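Local coordinates for protein CurJ (Moorea producens 3L, PDB 5TZ6) that is an engineered, inactive form of a polyketide synthase dehydratase domain that probably carries out vinylogous dehydration in curacin biosynthesis, at residues 46-55 / 73-84; 247-255 / 286-294. The protein carries 1 engineered substitution. All blocks are in the same frame, centred on the assembly; numbering follows the deposited sequence.

Contact 1. Residues 46-55 / 73-84; sequences QVVVPGASHI and IEDILFPQALAI. With 7OD ((2E,5R)-5-hydroxy-2-methylhept-2-enoic acid), chain C.
Phe78 and Ile55 both carry their gamma branch beside the backbone N (CG of Phe78, chi1 -56°; CG1 of Ile55, chi1 -62°), which brings the phenyl ring to the first turn of helix 51-65 and Ile55 CG1 to the edge of that ring. Phe78 CE1 comes to 3.5 Å from Gly51 CA at an oblique slant, so close that a beta carbon on Gly51 would collide with it. Farther along, the CD1 methyl of Ile55 meets CD1 of Ile76 at 4.1 Å, the two side chains crossing at about a right angle. With an alanine in place of Phe78, Gly51 CA and Ile55 CG1 would lose the ring they rest on, and a gap would probably open beside the first helical turn. This helix is the central one of a hot-dog fold, and Pro50, its N-cap residue, touches the bound ligand, Pro50 CA lying 3.7 Å from 7OD CAK. Before it, strand 46-49 runs antiparallel to the short strand 82-84. Val49 N donates to Leu82 O at 2.9 Å, nearly straight at 169°, and Ile84 N to Val47 O, also at 2.9 Å. Val49 CG2 packs on Ile84 CD1 at 3.9 Å. At the strand end a water bridges the backbone, accepting from Val47 N at 2.6 Å and donating to Ile84 O.

Contact 2. Residues 247-255 / 286-294; sequences KFTFYNSSD and GQLVAQVIG
Phe248 and Val292 belong to the tight part of an antiparallel strand pair in the double hot-dog fold of this dehydratase. They are a non-hydrogen-bonded pair, and Val292 CG2 presses obliquely on the phenyl ring, only 3.3 Å from Phe248 CD2. The ring is directed there by CG lying opposite the backbone N (chi1 -175°), and its far end, CZ, reaches the methyl of Ala290. Five backbone bonds join residues 247-251 to 289-293; among them Thr249 N reaches Gln291 O at 2.8 Å, while Tyr251 N meets Val289 O at 3.1 Å, tilted out of the carbonyl plane. A classic beta bulge at Val289 and Ala290 lies opposite Leu281. Just past the strand end the buried Tyr251 ring is packed as closely: Thr249 CG2 sits 3.5 Å above one side of it, Leu288 CD2 lies 3.9 Å from Tyr251 CE2, and Gln291 CB lies in the ring plane at the edge. The looser side is that of Lys247, Gln291 and Ile293, which are partly exposed to solvent; here Lys247 touches Gln72 and Glu74 of strand 71-77. The Tyr251 hydroxyl is hydrogen-bonded to Glu145, and OE1 of Gln291 to Gln280. Gln291 NE2 lies 3.2 Å from Tyr251 OH, at an angle unfit for a hydrogen bond.

How the contacts relate
Contact 1 closes before contact 2 opens along the chain, and their centres lie about 19 Å apart. They meet where strand 71-77 runs beside strand 239-250: Ile73 O probably accepts a hydrogen bond from Phe248 N at 2.8 Å, and Ile55 CG2 of helix 51-65 packs on Phe248 CZ. The pairing of these strands probably joins the two halves of the double hot-dog, with contact 1 in the first half and contact 2 in the second. Contact 1 also lines the ligand pocket through Pro50 and Gly51, whereas the Phe248 side chain of contact 2 remains about 12 Å from the bound acid.

Contact 1. Residues 46-55 / 73-84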
ATOM      1  N   GLN A  46      -2.934  -8.510 -29.085  1.00 60.30           N
ATOM      2  CA  GLN A  46      -2.436  -8.296 -27.736  1.00 68.99           C
ATOM      3  C   GLN A  46      -3.535  -7.712 -26.866  1.00 61.76           C
ATOM      4  O   GLN A  46      -4.353  -6.915 -27.334  1.00 67.31           O
ATOM      5  CB  GLN A  46      -1.233  -7.349 -27.715  1.00 76.84           C
ATOM      6  CG  GLN A  46      -0.054  -7.767 -28.573  1.00 94.35           C
ATOM      7  CD  GLN A  46       1.096  -6.778 -28.464  1.00105.58           C
ATOM      8  OE1 GLN A  46       1.526  -6.193 -29.456  1.00119.21           O
ATOM      9  NE2 GLN A  46       1.593  -6.584 -27.246  1.00 98.44           N
ATOM     10  N   VAL A  47      -3.558  -8.121 -25.600  1.00 53.86           N
ATOM     11  CA  VAL A  47      -4.448  -7.480 -24.643  1.00 56.17           C
ATOM     12  C   VAL A  47      -3.891  -6.101 -24.331  1.00 55.46           C
ATOM     13  O   VAL A  47      -2.753  -5.967 -23.868  1.00 66.72           O
ATOM     14  CB  VAL A  47      -4.581  -8.321 -23.371  1.00 61.86           C
ATOM     15  CG1 VAL A  47      -5.354  -7.553 -22.315  1.00 61.67           C
ATOM     16  CG2 VAL A  47      -5.263  -9.640 -23.687  1.00 59.17           C
ATOM     17  N   VAL A  48      -4.700  -5.073 -24.561  1.00 50.27           N
ATOM     18  CA  VAL A  48      -4.289  -3.691 -24.363  1.00 52.64           C
ATOM     19  C   VAL A  48      -5.319  -2.998 -23.489  1.00 56.79           C
ATOM     20  O   VAL A  48      -6.529  -3.191 -23.659  1.00 65.86           O
ATOM     21  CB  VAL A  48      -4.122  -2.945 -25.703  1.00 53.17           C
ATOM     22  CG1 VAL A  48      -3.969  -1.447 -25.459  1.00 51.21           C
ATOM     23  CG2 VAL A  48      -2.918  -3.478 -26.459  1.00 48.89           C
ATOM     24  N   VAL A  49      -4.838  -2.191 -22.544  1.00 54.42           N
ATOM     25  CA  VAL A  49      -5.684  -1.378 -21.690  1.00 53.01           C
ATOM     26  C   VAL A  49      -5.811  -0.004 -22.335  1.00 49.94           C
ATOM     27  O   VAL A  49      -4.801   0.724 -22.398  1.00 57.77           O
ATOM     28  CB  VAL A  49      -5.116  -1.265 -20.272  1.00 57.56           C
ATOM     29  CG1 VAL A  49      -6.000  -0.363 -19.431  1.00 56.07           C
ATOM     30  CG2 VAL A  49      -4.980  -2.640 -19.644  1.00 59.55           C
ATOM     31  N   PRO A  50      -6.982   0.402 -22.802  1.00 55.20           N
ATOM     32  CA  PRO A  50      -7.120   1.723 -23.412  1.00 53.66           C
ATOM     33  C   PRO A  50      -7.088   2.835 -22.369  1.00 52.97           C
ATOM     34  O   PRO A  50      -7.293   2.614 -21.173  1.00 57.42           O
ATOM     35  CB  PRO A  50      -8.482   1.647 -24.108  1.00 51.31           C
ATOM     36  CG  PRO A  50      -9.252   0.657 -23.292  1.00 49.47           C
ATOM     37  CD  PRO A  50      -8.246  -0.365 -22.838  1.00 46.21           C
ATOM     38  N   GLY A  51      -6.824   4.053 -22.854  1.00 52.73           N
ATOM     39  CA  GLY A  51      -6.783   5.210 -21.964  1.00 50.62           C
ATOM     40  C   GLY A  51      -8.056   5.371 -21.150  1.00 48.12           C
ATOM     41  O   GLY A  51      -8.013   5.649 -19.943  1.00 68.03           O
ATOM     42  N   ALA A  52      -9.208   5.220 -21.806  1.00 43.52           N
ATOM     43  CA  ALA A  52     -10.504   5.278 -21.138  1.00 51.74           C
ATOM     44  C   ALA A  52     -10.471   4.495 -19.832  1.00 53.66           C
ATOM     45  O   ALA A  52     -11.021   4.932 -18.813  1.00 69.32           O
ATOM     46  CB  ALA A  52     -11.601   4.734 -22.057  1.00 57.72           C
ATOM     47  N   SER A  53      -9.805   3.343 -19.847  1.00 49.25           N
ATOM     48  CA  SER A  53      -9.700   2.546 -18.635  1.00 45.09           C
ATOM     49  C   SER A  53      -8.999   3.328 -17.537  1.00 50.73           C
ATOM     50  O   SER A  53      -9.457   3.354 -16.391  1.00 62.40           O
ATOM     51  CB  SER A  53      -8.953   1.247 -18.920  1.00 52.61           C
ATOM     52  OG  SER A  53      -8.676   0.560 -17.711  1.00 69.45           O
ATOM     53  N   HIS A  54      -7.870   3.965 -17.867  1.00 46.15           N
ATOM     54  CA  HIS A  54      -7.170   4.783 -16.880  1.00 48.81           C
ATOM     55  C   HIS A  54      -8.047   5.917 -16.365  1.00 46.72           C
ATOM     56  O   HIS A  54      -7.929   6.309 -15.198  1.00 56.68           O
ATOM     57  CB  HIS A  54      -5.869   5.317 -17.475  1.00 41.16           C
ATOM     58  CG  HIS A  54      -4.973   4.236 -17.993  1.00 54.24           C
ATOM     59  ND1 HIS A  54      -4.698   4.075 -19.333  1.00 54.82           N
ATOM     60  CD2 HIS A  54      -4.329   3.231 -17.352  1.00 54.29           C
ATOM     61  CE1 HIS A  54      -3.905   3.030 -19.494  1.00 60.29           C
ATOM     62  NE2 HIS A  54      -3.667   2.500 -18.307  1.00 57.05           N
ATOM     63  N   ILE A  55      -8.934   6.450 -17.211  1.00 35.86           N
ATOM     64  CA  ILE A  55      -9.885   7.454 -16.740  1.00 42.05           C
ATOM     65  C   ILE A  55     -10.807   6.856 -15.682  1.00 46.70           C
ATOM     66  O   ILE A  55     -11.009   7.432 -14.605  1.00 54.12           O
ATOM     67  CB  ILE A  55     -10.675   8.039 -17.923  1.00 46.81           C
ATOM     68  CG1 ILE A  55      -9.713   8.731 -18.899  1.00 48.98           C
ATOM     69  CG2 ILE A  55     -11.801   8.944 -17.437  1.00 38.26           C
ATOM     70  CD1 ILE A  55     -10.371   9.728 -19.815  1.00 50.04           C
ATOM     71  N   ILE A  73     -11.075  15.682 -14.379  1.00 45.25           N
ATOM     72  CA  ILE A  73      -9.716  15.332 -14.757  1.00 48.02           C
ATOM     73  C   ILE A  73      -9.343  16.231 -15.925  1.00 49.48           C
ATOM     74  O   ILE A  73     -10.060  16.268 -16.929  1.00 52.82           O
ATOM     75  CB  ILE A  73      -9.623  13.851 -15.160  1.00 51.53           C
ATOM     76  CG1 ILE A  73     -10.413  12.996 -14.162  1.00 45.90           C
ATOM     77  CG2 ILE A  73      -8.162  13.415 -15.275  1.00 45.37           C
ATOM     78  CD1 ILE A  73     -10.558  11.547 -14.567  1.00 43.32           C
ATOM     79  N   GLU A  74      -8.228  16.939 -15.811  1.00 52.08           N
ATOM     80  CA  GLU A  74      -7.868  17.954 -16.789  1.00 59.81           C
ATOM     81  C   GLU A  74      -6.472  17.704 -17.339  1.00 53.37           C
ATOM     82  O   GLU A  74      -5.624  17.087 -16.688  1.00 42.11           O
ATOM     83  CB  GLU A  74      -7.937  19.371 -16.201  1.00 58.01           C
ATOM     84  CG  GLU A  74      -9.336  19.881 -15.950  1.00 93.14           C
ATOM     85  CD  GLU A  74      -9.341  21.127 -15.092  1.00105.69           C
ATOM     86  OE1 GLU A  74      -9.006  21.031 -13.893  1.00 98.72           O
ATOM     87  OE2 GLU A  74      -9.657  22.213 -15.624  1.00107.54           O
ATOM     88  N   ASP A  75      -6.251  18.202 -18.554  1.00 50.49           N
ATOM     89  CA  ASP A  75      -4.968  18.093 -19.240  1.00 52.65           C
ATOM     90  C   ASP A  75      -4.441  16.662 -19.204  1.00 43.55           C
ATOM     91  O   ASP A  75      -3.316  16.393 -18.772  1.00 44.22           O
ATOM     92  CB  ASP A  75      -3.965  19.072 -18.638  1.00 62.46           C
ATOM     93  CG  ASP A  75      -4.495  20.490 -18.622  1.00 85.86           C
ATOM     94  OD1 ASP A  75      -5.220  20.862 -19.570  1.00 87.51           O
ATOM     95  OD2 ASP A  75      -4.203  21.229 -17.656  1.00109.70           O
ATOM     96  N   ILE A  76      -5.282  15.736 -19.660  1.00 39.56           N
ATOM     97  CA  ILE A  76      -4.941  14.318 -19.697  1.00 44.07           C
ATOM     98  C   ILE A  76      -4.059  14.031 -20.903  1.00 48.44           C
ATOM     99  O   ILE A  76      -4.370  14.443 -22.028  1.00 42.05           O
ATOM    100  CB  ILE A  76      -6.215  13.460 -19.753  1.00 43.72           C
ATOM    101  CG1 ILE A  76      -7.163  13.819 -18.607  1.00 42.88           C
ATOM    102  CG2 ILE A  76      -5.860  11.979 -19.761  1.00 38.39           C
ATOM    103  CD1 ILE A  76      -8.561  13.278 -18.798  1.00 44.46           C
ATOM    104  N   LEU A  77      -2.981  13.280 -20.684  1.00 50.70           N
ATOM    105  CA  LEU A  77      -2.180  12.731 -21.768  1.00 42.44           C
ATOM    106  C   LEU A  77      -1.947  11.252 -21.499  1.00 46.43           C
ATOM    107  O   LEU A  77      -1.948  10.808 -20.345  1.00 41.32           O
ATOM    108  CB  LEU A  77      -0.841  13.467 -21.912  1.00 37.77           C
ATOM    109  CG  LEU A  77      -0.976  14.887 -22.464  1.00 38.70           C
ATOM    110  CD1 LEU A  77       0.332  15.679 -22.338  1.00 39.95           C
ATOM    111  CD2 LEU A  77      -1.492  14.860 -23.905  1.00 39.43           C
ATOM    112  N   PHE A  78      -1.750  10.489 -22.577  1.00 40.11           N
ATOM    113  CA  PHE A  78      -1.502   9.048 -22.513  1.00 47.10           C
ATOM    114  C   PHE A  78      -0.126   8.767 -23.109  1.00 50.20           C
ATOM    115  O   PHE A  78      -0.012   8.415 -24.292  1.00 50.81           O
ATOM    116  CB  PHE A  78      -2.597   8.280 -23.250  1.00 46.30           C
ATOM    117  CG  PHE A  78      -3.985   8.579 -22.747  1.00 49.58           C
ATOM    118  CD1 PHE A  78      -4.413   8.103 -21.516  1.00 51.13           C
ATOM    119  CD2 PHE A  78      -4.864   9.329 -23.506  1.00 50.38           C
ATOM    120  CE1 PHE A  78      -5.692   8.382 -21.051  1.00 46.57           C
ATOM    121  CE2 PHE A  78      -6.145   9.605 -23.050  1.00 53.16           C
ATOM    122  CZ  PHE A  78      -6.562   9.128 -21.820  1.00 42.80           C
ATOM    123  N   PRO A  79       0.945   8.930 -22.331  1.00 52.14           N
ATOM    124  CA  PRO A  79       2.293   8.814 -22.924  1.00 43.51           C
ATOM    125  C   PRO A  79       2.595   7.455 -23.542  1.00 49.63           C
ATOM    126  O   PRO A  79       3.260   7.397 -24.585  1.00 53.86           O
ATOM    127  CB  PRO A  79       3.225   9.117 -21.744  1.00 48.83           C
ATOM    128  CG  PRO A  79       2.376   9.843 -20.739  1.00 41.25           C
ATOM    129  CD  PRO A  79       0.985   9.305 -20.908  1.00 42.84           C
ATOM    130  N   GLN A  80       2.119   6.364 -22.946  1.00 54.76           N
ATOM    131  CA  GLN A  80       2.491   5.020 -23.375  1.00 43.56           C
ATOM    132  C   GLN A  80       1.345   4.059 -23.096  1.00 45.14           C
ATOM    133  O   GLN A  80       0.833   4.007 -21.972  1.00 51.87           O
ATOM    134  CB  GLN A  80       3.753   4.538 -22.647  1.00 51.34           C
ATOM    135  CG  GLN A  80       4.342   3.251 -23.197  1.00 60.91           C
ATOM    136  CD  GLN A  80       5.646   2.866 -22.523  1.00 74.98           C
ATOM    137  OE1 GLN A  80       6.322   3.701 -21.922  1.00 85.06           O
ATOM    138  NE2 GLN A  80       5.994   1.586 -22.602  1.00 83.71           N
ATOM    139  N   ALA A  81       0.959   3.291 -24.111  1.00 56.99           N
ATOM    140  CA  ALA A  81      -0.106   2.311 -23.955  1.00 48.82           C
ATOM    141  C   ALA A  81       0.343   1.162 -23.060  1.00 56.32           C
ATOM    142  O   ALA A  81       1.517   0.784 -23.034  1.00 58.50           O
ATOM    143  CB  ALA A  81      -0.536   1.762 -25.315  1.00 51.46           C
ATOM    144  N   LEU A  82      -0.611   0.607 -22.319  1.00 52.40           N
ATOM    145  CA  LEU A  82      -0.361  -0.528 -21.441  1.00 55.54           C
ATOM    146  C   LEU A  82      -0.809  -1.811 -22.135  1.00 57.05           C
ATOM    147  O   LEU A  82      -1.976  -1.942 -22.516  1.00 62.56           O
ATOM    148  CB  LEU A  82      -1.088  -0.351 -20.109  1.00 48.08           C
ATOM    149  CG  LEU A  82      -1.130  -1.580 -19.202  1.00 52.40           C
ATOM    150  CD1 LEU A  82       0.250  -2.198 -19.054  1.00 58.59           C
ATOM    151  CD2 LEU A  82      -1.683  -1.198 -17.844  1.00 58.94           C
ATOM    152  N   ALA A  83       0.116  -2.747 -22.307  1.00 54.73           N
ATOM    153  CA  ALA A  83      -0.185  -4.047 -22.885  1.00 57.79           C
ATOM    154  C   ALA A  83       0.146  -5.124 -21.866  1.00 60.11           C
ATOM    155  O   ALA A  83       1.129  -5.015 -21.129  1.00 67.33           O
ATOM    156  CB  ALA A  83       0.592  -4.286 -24.184  1.00 56.05           C
ATOM    157  N   ILE A  84      -0.670  -6.168 -21.838  1.00 67.48           N
ATOM    158  CA  ILE A  84      -0.530  -7.212 -20.830  1.00 67.49           C
ATOM    159  C   ILE A  84      -0.197  -8.525 -21.524  1.00 72.69           C
ATOM    160  O   ILE A  84      -1.033  -9.065 -22.263  1.00 78.10           O
ATOM    161  CB  ILE A  84      -1.806  -7.330 -19.987  1.00 67.53           C
ATOM    162  CG1 ILE A  84      -2.120  -5.989 -19.325  1.00 63.34           C
ATOM    163  CG2 ILE A  84      -1.654  -8.429 -18.948  1.00 67.03           C
ATOM    164  CD1 ILE A  84      -3.372  -6.010 -18.494  1.00 73.25           C
TER
HETATM  165  OAB 7OD C1301      -5.244   1.441 -29.814  1.00 97.06           O
HETATM  166  CAA 7OD C1301      -5.091   1.942 -28.682  1.00 99.15           C
HETATM  167  OAI 7OD C1301      -3.988   1.835 -28.099  1.00102.31           O
HETATM  168  CAC 7OD C1301      -6.250   2.687 -28.010  1.00 98.78           C
HETATM  169  CAK 7OD C1301      -6.053   3.300 -26.614  1.00 98.97           C
HETATM  170  CAD 7OD C1301      -7.606   2.821 -28.724  1.00 99.76           C
HETATM  171  CAE 7OD C1301      -8.737   3.579 -28.010  1.00101.78           C
HETATM  172  CAF 7OD C1301     -10.027   3.817 -28.833  1.00103.88           C
HETATM  173  OAH 7OD C1301     -11.042   2.920 -28.375  1.00 97.22           O
HETATM  174  CAG 7OD C1301      -9.852   3.628 -30.345  1.00103.39           C
HETATM  175  CAJ 7OD C1301     -11.059   4.257 -31.046  1.00104.23           C
HETATM  176  O   HOH W   1      -1.660  -9.707 -24.810  1.00127.03           O

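Contact 2. Residues 247-255 / 286-294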
ATOM      1  N   LYS A 247     -10.767  18.446 -20.590  1.00 59.51           N
ATOM      2  CA  LYS A 247     -11.442  18.239 -19.313  1.00 60.54           C
ATOM      3  C   LYS A 247     -12.484  17.131 -19.397  1.00 54.94           C
ATOM      4  O   LYS A 247     -13.354  17.154 -20.267  1.00 51.56           O
ATOM      5  CB  LYS A 247     -12.102  19.535 -18.837  1.00 56.56           C
ATOM      6  CG  LYS A 247     -12.824  19.396 -17.508  1.00 67.05           C
ATOM      7  CD  LYS A 247     -13.176  20.749 -16.938  1.00 73.57           C
ATOM      8  CE  LYS A 247     -14.150  21.475 -17.846  1.00 83.04           C
ATOM      9  NZ  LYS A 247     -14.339  22.888 -17.420  1.00101.98           N
ATOM     10  N   PHE A 248     -12.415  16.189 -18.462  1.00 47.48           N
ATOM     11  CA  PHE A 248     -13.394  15.121 -18.314  1.00 45.08           C
ATOM     12  C   PHE A 248     -14.082  15.277 -16.962  1.00 46.22           C
ATOM     13  O   PHE A 248     -13.429  15.204 -15.920  1.00 53.01           O
ATOM     14  CB  PHE A 248     -12.710  13.756 -18.413  1.00 43.54           C
ATOM     15  CG  PHE A 248     -13.661  12.592 -18.394  1.00 54.42           C
ATOM     16  CD1 PHE A 248     -14.347  12.253 -17.241  1.00 56.21           C
ATOM     17  CD2 PHE A 248     -13.843  11.816 -19.527  1.00 61.92           C
ATOM     18  CE1 PHE A 248     -15.216  11.182 -17.224  1.00 63.83           C
ATOM     19  CE2 PHE A 248     -14.707  10.737 -19.518  1.00 64.18           C
ATOM     20  CZ  PHE A 248     -15.396  10.421 -18.362  1.00 64.37           C
ATOM     21  N   THR A 249     -15.397  15.444 -16.968  1.00 45.06           N
ATOM     22  CA  THR A 249     -16.157  15.643 -15.744  1.00 59.43           C
ATOM     23  C   THR A 249     -17.098  14.468 -15.516  1.00 55.14           C
ATOM     24  O   THR A 249     -17.886  14.110 -16.400  1.00 50.28           O
ATOM     25  CB  THR A 249     -16.944  16.955 -15.779  1.00 57.30           C
ATOM     26  OG1 THR A 249     -16.058  18.032 -16.100  1.00 61.71           O
ATOM     27  CG2 THR A 249     -17.599  17.222 -14.425  1.00 61.18           C
ATOM     28  N   PHE A 250     -16.988  13.869 -14.336  1.00 48.62           N
ATOM     29  CA  PHE A 250     -17.903  12.849 -13.855  1.00 51.38           C
ATOM     30  C   PHE A 250     -18.846  13.495 -12.848  1.00 60.12           C
ATOM     31  O   PHE A 250     -18.396  14.055 -11.841  1.00 65.91           O
ATOM     32  CB  PHE A 250     -17.131  11.697 -13.214  1.00 55.00           C
ATOM     33  CG  PHE A 250     -17.997  10.701 -12.492  1.00 60.36           C
ATOM     34  CD1 PHE A 250     -18.794   9.800 -13.192  1.00 60.27           C
ATOM     35  CD2 PHE A 250     -18.015  10.665 -11.108  1.00 62.75           C
ATOM     36  CE1 PHE A 250     -19.585   8.880 -12.512  1.00 63.82           C
ATOM     37  CE2 PHE A 250     -18.807   9.753 -10.425  1.00 67.28           C
ATOM     38  CZ  PHE A 250     -19.593   8.860 -11.130  1.00 67.57           C
ATOM     39  N   TYR A 251     -20.148  13.427 -13.129  1.00 55.75           N
ATOM     40  CA  TYR A 251     -21.180  14.008 -12.274  1.00 63.53           C
ATOM     41  C   TYR A 251     -21.764  12.982 -11.305  1.00 59.06           C
ATOM     42  O   TYR A 251     -21.723  13.182 -10.090  1.00 70.51           O
ATOM     43  CB  TYR A 251     -22.280  14.632 -13.142  1.00 66.62           C
ATOM     44  CG  TYR A 251     -21.770  15.764 -14.001  1.00 70.85           C
ATOM     45  CD1 TYR A 251     -21.701  17.059 -13.504  1.00 81.43           C
ATOM     46  CD2 TYR A 251     -21.327  15.535 -15.296  1.00 70.64           C
ATOM     47  CE1 TYR A 251     -21.224  18.097 -14.278  1.00 85.18           C
ATOM     48  CE2 TYR A 251     -20.846  16.569 -16.082  1.00 72.88           C
ATOM     49  CZ  TYR A 251     -20.797  17.845 -15.569  1.00 78.27           C
ATOM     50  OH  TYR A 251     -20.321  18.875 -16.341  1.00 75.89           O
ATOM     51  N   ASN A 252     -22.318  11.889 -11.823  1.00 65.70           N
ATOM     52  CA  ASN A 252     -22.859  10.832 -10.979  1.00 81.46           C
ATOM     53  C   ASN A 252     -23.024   9.567 -11.808  1.00 79.85           C
ATOM     54  O   ASN A 252     -23.186   9.629 -13.029  1.00 81.49           O
ATOM     55  CB  ASN A 252     -24.196  11.243 -10.346  1.00 99.71           C
ATOM     56  CG  ASN A 252     -25.240  11.627 -11.380  1.00108.18           C
ATOM     57  OD1 ASN A 252     -25.528  12.809 -11.574  1.00102.37           O
ATOM     58  ND2 ASN A 252     -25.808  10.630 -12.052  1.00110.92           N
ATOM     59  N   SER A 253     -22.986   8.422 -11.132  1.00 84.22           N
ATOM     60  CA  SER A 253     -23.123   7.142 -11.811  1.00 88.92           C
ATOM     61  C   SER A 253     -24.598   6.820 -12.029  1.00 89.02           C
ATOM     62  O   SER A 253     -25.460   7.176 -11.223  1.00 93.80           O
ATOM     63  CB  SER A 253     -22.448   6.032 -11.003  1.00 99.22           C
ATOM     64  OG  SER A 253     -22.035   4.967 -11.843  1.00110.62           O
ATOM     65  N   SER A 254     -24.883   6.147 -13.143  1.00 86.65           N
ATOM     66  CA  SER A 254     -26.247   5.849 -13.567  1.00 92.90           C
ATOM     67  C   SER A 254     -26.594   4.379 -13.363  1.00100.08           C
ATOM     68  O   SER A 254     -25.905   3.497 -13.886  1.00102.89           O
ATOM     69  CB  SER A 254     -26.442   6.227 -15.034  1.00 89.35           C
ATOM     70  OG  SER A 254     -27.782   6.014 -15.438  1.00100.13           O
ATOM     71  N   ASP A 255     -27.661   4.121 -12.603  1.00102.58           N
ATOM     72  CA  ASP A 255     -28.257   2.790 -12.553  1.00115.49           C
ATOM     73  C   ASP A 255     -28.834   2.360 -13.898  1.00116.82           C
ATOM     74  O   ASP A 255     -29.201   1.190 -14.054  1.00116.72           O
ATOM     75  CB  ASP A 255     -29.362   2.758 -11.488  1.00130.49           C
ATOM     76  CG  ASP A 255     -30.084   1.418 -11.419  1.00148.86           C
ATOM     77  OD1 ASP A 255     -29.426   0.370 -11.591  1.00152.31           O
ATOM     78  OD2 ASP A 255     -31.317   1.413 -11.202  1.00151.32           O
ATOM     79  N   GLY A 286     -32.193  12.665 -19.065  1.00 87.66           N
ATOM     80  CA  GLY A 286     -31.427  13.843 -19.394  1.00 83.87           C
ATOM     81  C   GLY A 286     -30.465  14.311 -18.329  1.00 93.37           C
ATOM     82  O   GLY A 286     -29.783  15.320 -18.537  1.00 88.60           O
ATOM     83  N   GLN A 287     -30.405  13.637 -17.187  1.00 93.55           N
ATOM     84  CA  GLN A 287     -29.380  13.959 -16.207  1.00 93.02           C
ATOM     85  C   GLN A 287     -28.006  13.678 -16.794  1.00 90.67           C
ATOM     86  O   GLN A 287     -27.715  12.555 -17.217  1.00 86.25           O
ATOM     87  CB  GLN A 287     -29.596  13.165 -14.920  1.00 98.98           C
ATOM     88  CG  GLN A 287     -30.670  13.753 -14.017  1.00113.82           C
ATOM     89  CD  GLN A 287     -31.368  12.705 -13.169  1.00131.63           C
ATOM     90  OE1 GLN A 287     -31.570  11.569 -13.603  1.00130.30           O
ATOM     91  NE2 GLN A 287     -31.745  13.084 -11.950  1.00137.24           N
ATOM     92  N   LEU A 288     -27.172  14.709 -16.838  1.00 84.60           N
ATOM     93  CA  LEU A 288     -25.832  14.577 -17.389  1.00 70.69           C
ATOM     94  C   LEU A 288     -25.002  13.652 -16.505  1.00 68.25           C
ATOM     95  O   LEU A 288     -24.839  13.902 -15.308  1.00 76.82           O
ATOM     96  CB  LEU A 288     -25.190  15.956 -17.502  1.00 70.05           C
ATOM     97  CG  LEU A 288     -24.047  16.194 -18.484  1.00 79.25           C
ATOM     98  CD1 LEU A 288     -24.411  15.711 -19.881  1.00 74.57           C
ATOM     99  CD2 LEU A 288     -23.727  17.679 -18.495  1.00 82.71           C
ATOM    100  N   VAL A 289     -24.508  12.566 -17.087  1.00 62.46           N
ATOM    101  CA  VAL A 289     -23.674  11.606 -16.370  1.00 65.54           C
ATOM    102  C   VAL A 289     -22.196  11.987 -16.442  1.00 65.95           C
ATOM    103  O   VAL A 289     -21.479  11.922 -15.440  1.00 72.07           O
ATOM    104  CB  VAL A 289     -23.920  10.191 -16.938  1.00 68.42           C
ATOM    105  CG1 VAL A 289     -22.772   9.259 -16.584  1.00 58.98           C
ATOM    106  CG2 VAL A 289     -25.252   9.635 -16.434  1.00 70.63           C
ATOM    107  N   ALA A 290     -21.716  12.388 -17.615  1.00 60.71           N
ATOM    108  CA  ALA A 290     -20.309  12.717 -17.795  1.00 59.21           C
ATOM    109  C   ALA A 290     -20.191  13.626 -19.004  1.00 54.89           C
ATOM    110  O   ALA A 290     -21.043  13.617 -19.899  1.00 53.32           O
ATOM    111  CB  ALA A 290     -19.443  11.464 -17.970  1.00 42.54           C
ATOM    112  N   GLN A 291     -19.108  14.394 -19.039  1.00 50.81           N
ATOM    113  CA  GLN A 291     -18.903  15.350 -20.117  1.00 61.74           C
ATOM    114  C   GLN A 291     -17.423  15.444 -20.447  1.00 55.48           C
ATOM    115  O   GLN A 291     -16.576  15.406 -19.553  1.00 50.97           O
ATOM    116  CB  GLN A 291     -19.434  16.734 -19.738  1.00 60.99           C
ATOM    117  CG  GLN A 291     -19.428  17.718 -20.884  1.00 66.25           C
ATOM    118  CD  GLN A 291     -20.025  19.051 -20.500  1.00 71.07           C
ATOM    119  OE1 GLN A 291     -20.834  19.618 -21.233  1.00 83.78           O
ATOM    120  NE2 GLN A 291     -19.625  19.561 -19.343  1.00 68.54           N
ATOM    121  N   VAL A 292     -17.116  15.559 -21.734  1.00 58.30           N
ATOM    122  CA  VAL A 292     -15.740  15.633 -22.209  1.00 49.78           C
ATOM    123  C   VAL A 292     -15.612  16.867 -23.082  1.00 53.46           C
ATOM    124  O   VAL A 292     -16.325  16.999 -24.086  1.00 48.64           O
ATOM    125  CB  VAL A 292     -15.327  14.379 -22.994  1.00 49.61           C
ATOM    126  CG1 VAL A 292     -13.906  14.538 -23.540  1.00 44.89           C
ATOM    127  CG2 VAL A 292     -15.445  13.150 -22.118  1.00 47.96           C
ATOM    128  N   ILE A 293     -14.692  17.752 -22.716  1.00 52.78           N
ATOM    129  CA  ILE A 293     -14.415  18.979 -23.448  1.00 52.13           C
ATOM    130  C   ILE A 293     -12.995  18.886 -23.975  1.00 53.27           C
ATOM    131  O   ILE A 293     -12.062  18.593 -23.215  1.00 54.88           O
ATOM    132  CB  ILE A 293     -14.578  20.222 -22.551  1.00 57.22           C
ATOM    133  CG1 ILE A 293     -16.023  20.358 -22.075  1.00 60.77           C
ATOM    134  CG2 ILE A 293     -14.147  21.481 -23.296  1.00 52.35           C
ATOM    135  CD1 ILE A 293     -16.988  20.721 -23.170  1.00 67.81           C
ATOM    136  N   GLY A 294     -12.829  19.151 -25.265  1.00 58.50           N
ATOM    137  CA  GLY A 294     -11.500  19.149 -25.843  1.00 58.95           C
ATOM    138  C   GLY A 294     -10.899  17.771 -26.013  1.00 56.90           C
ATOM    139  O   GLY A 294      -9.698  17.590 -25.772  1.00 58.47           O
TER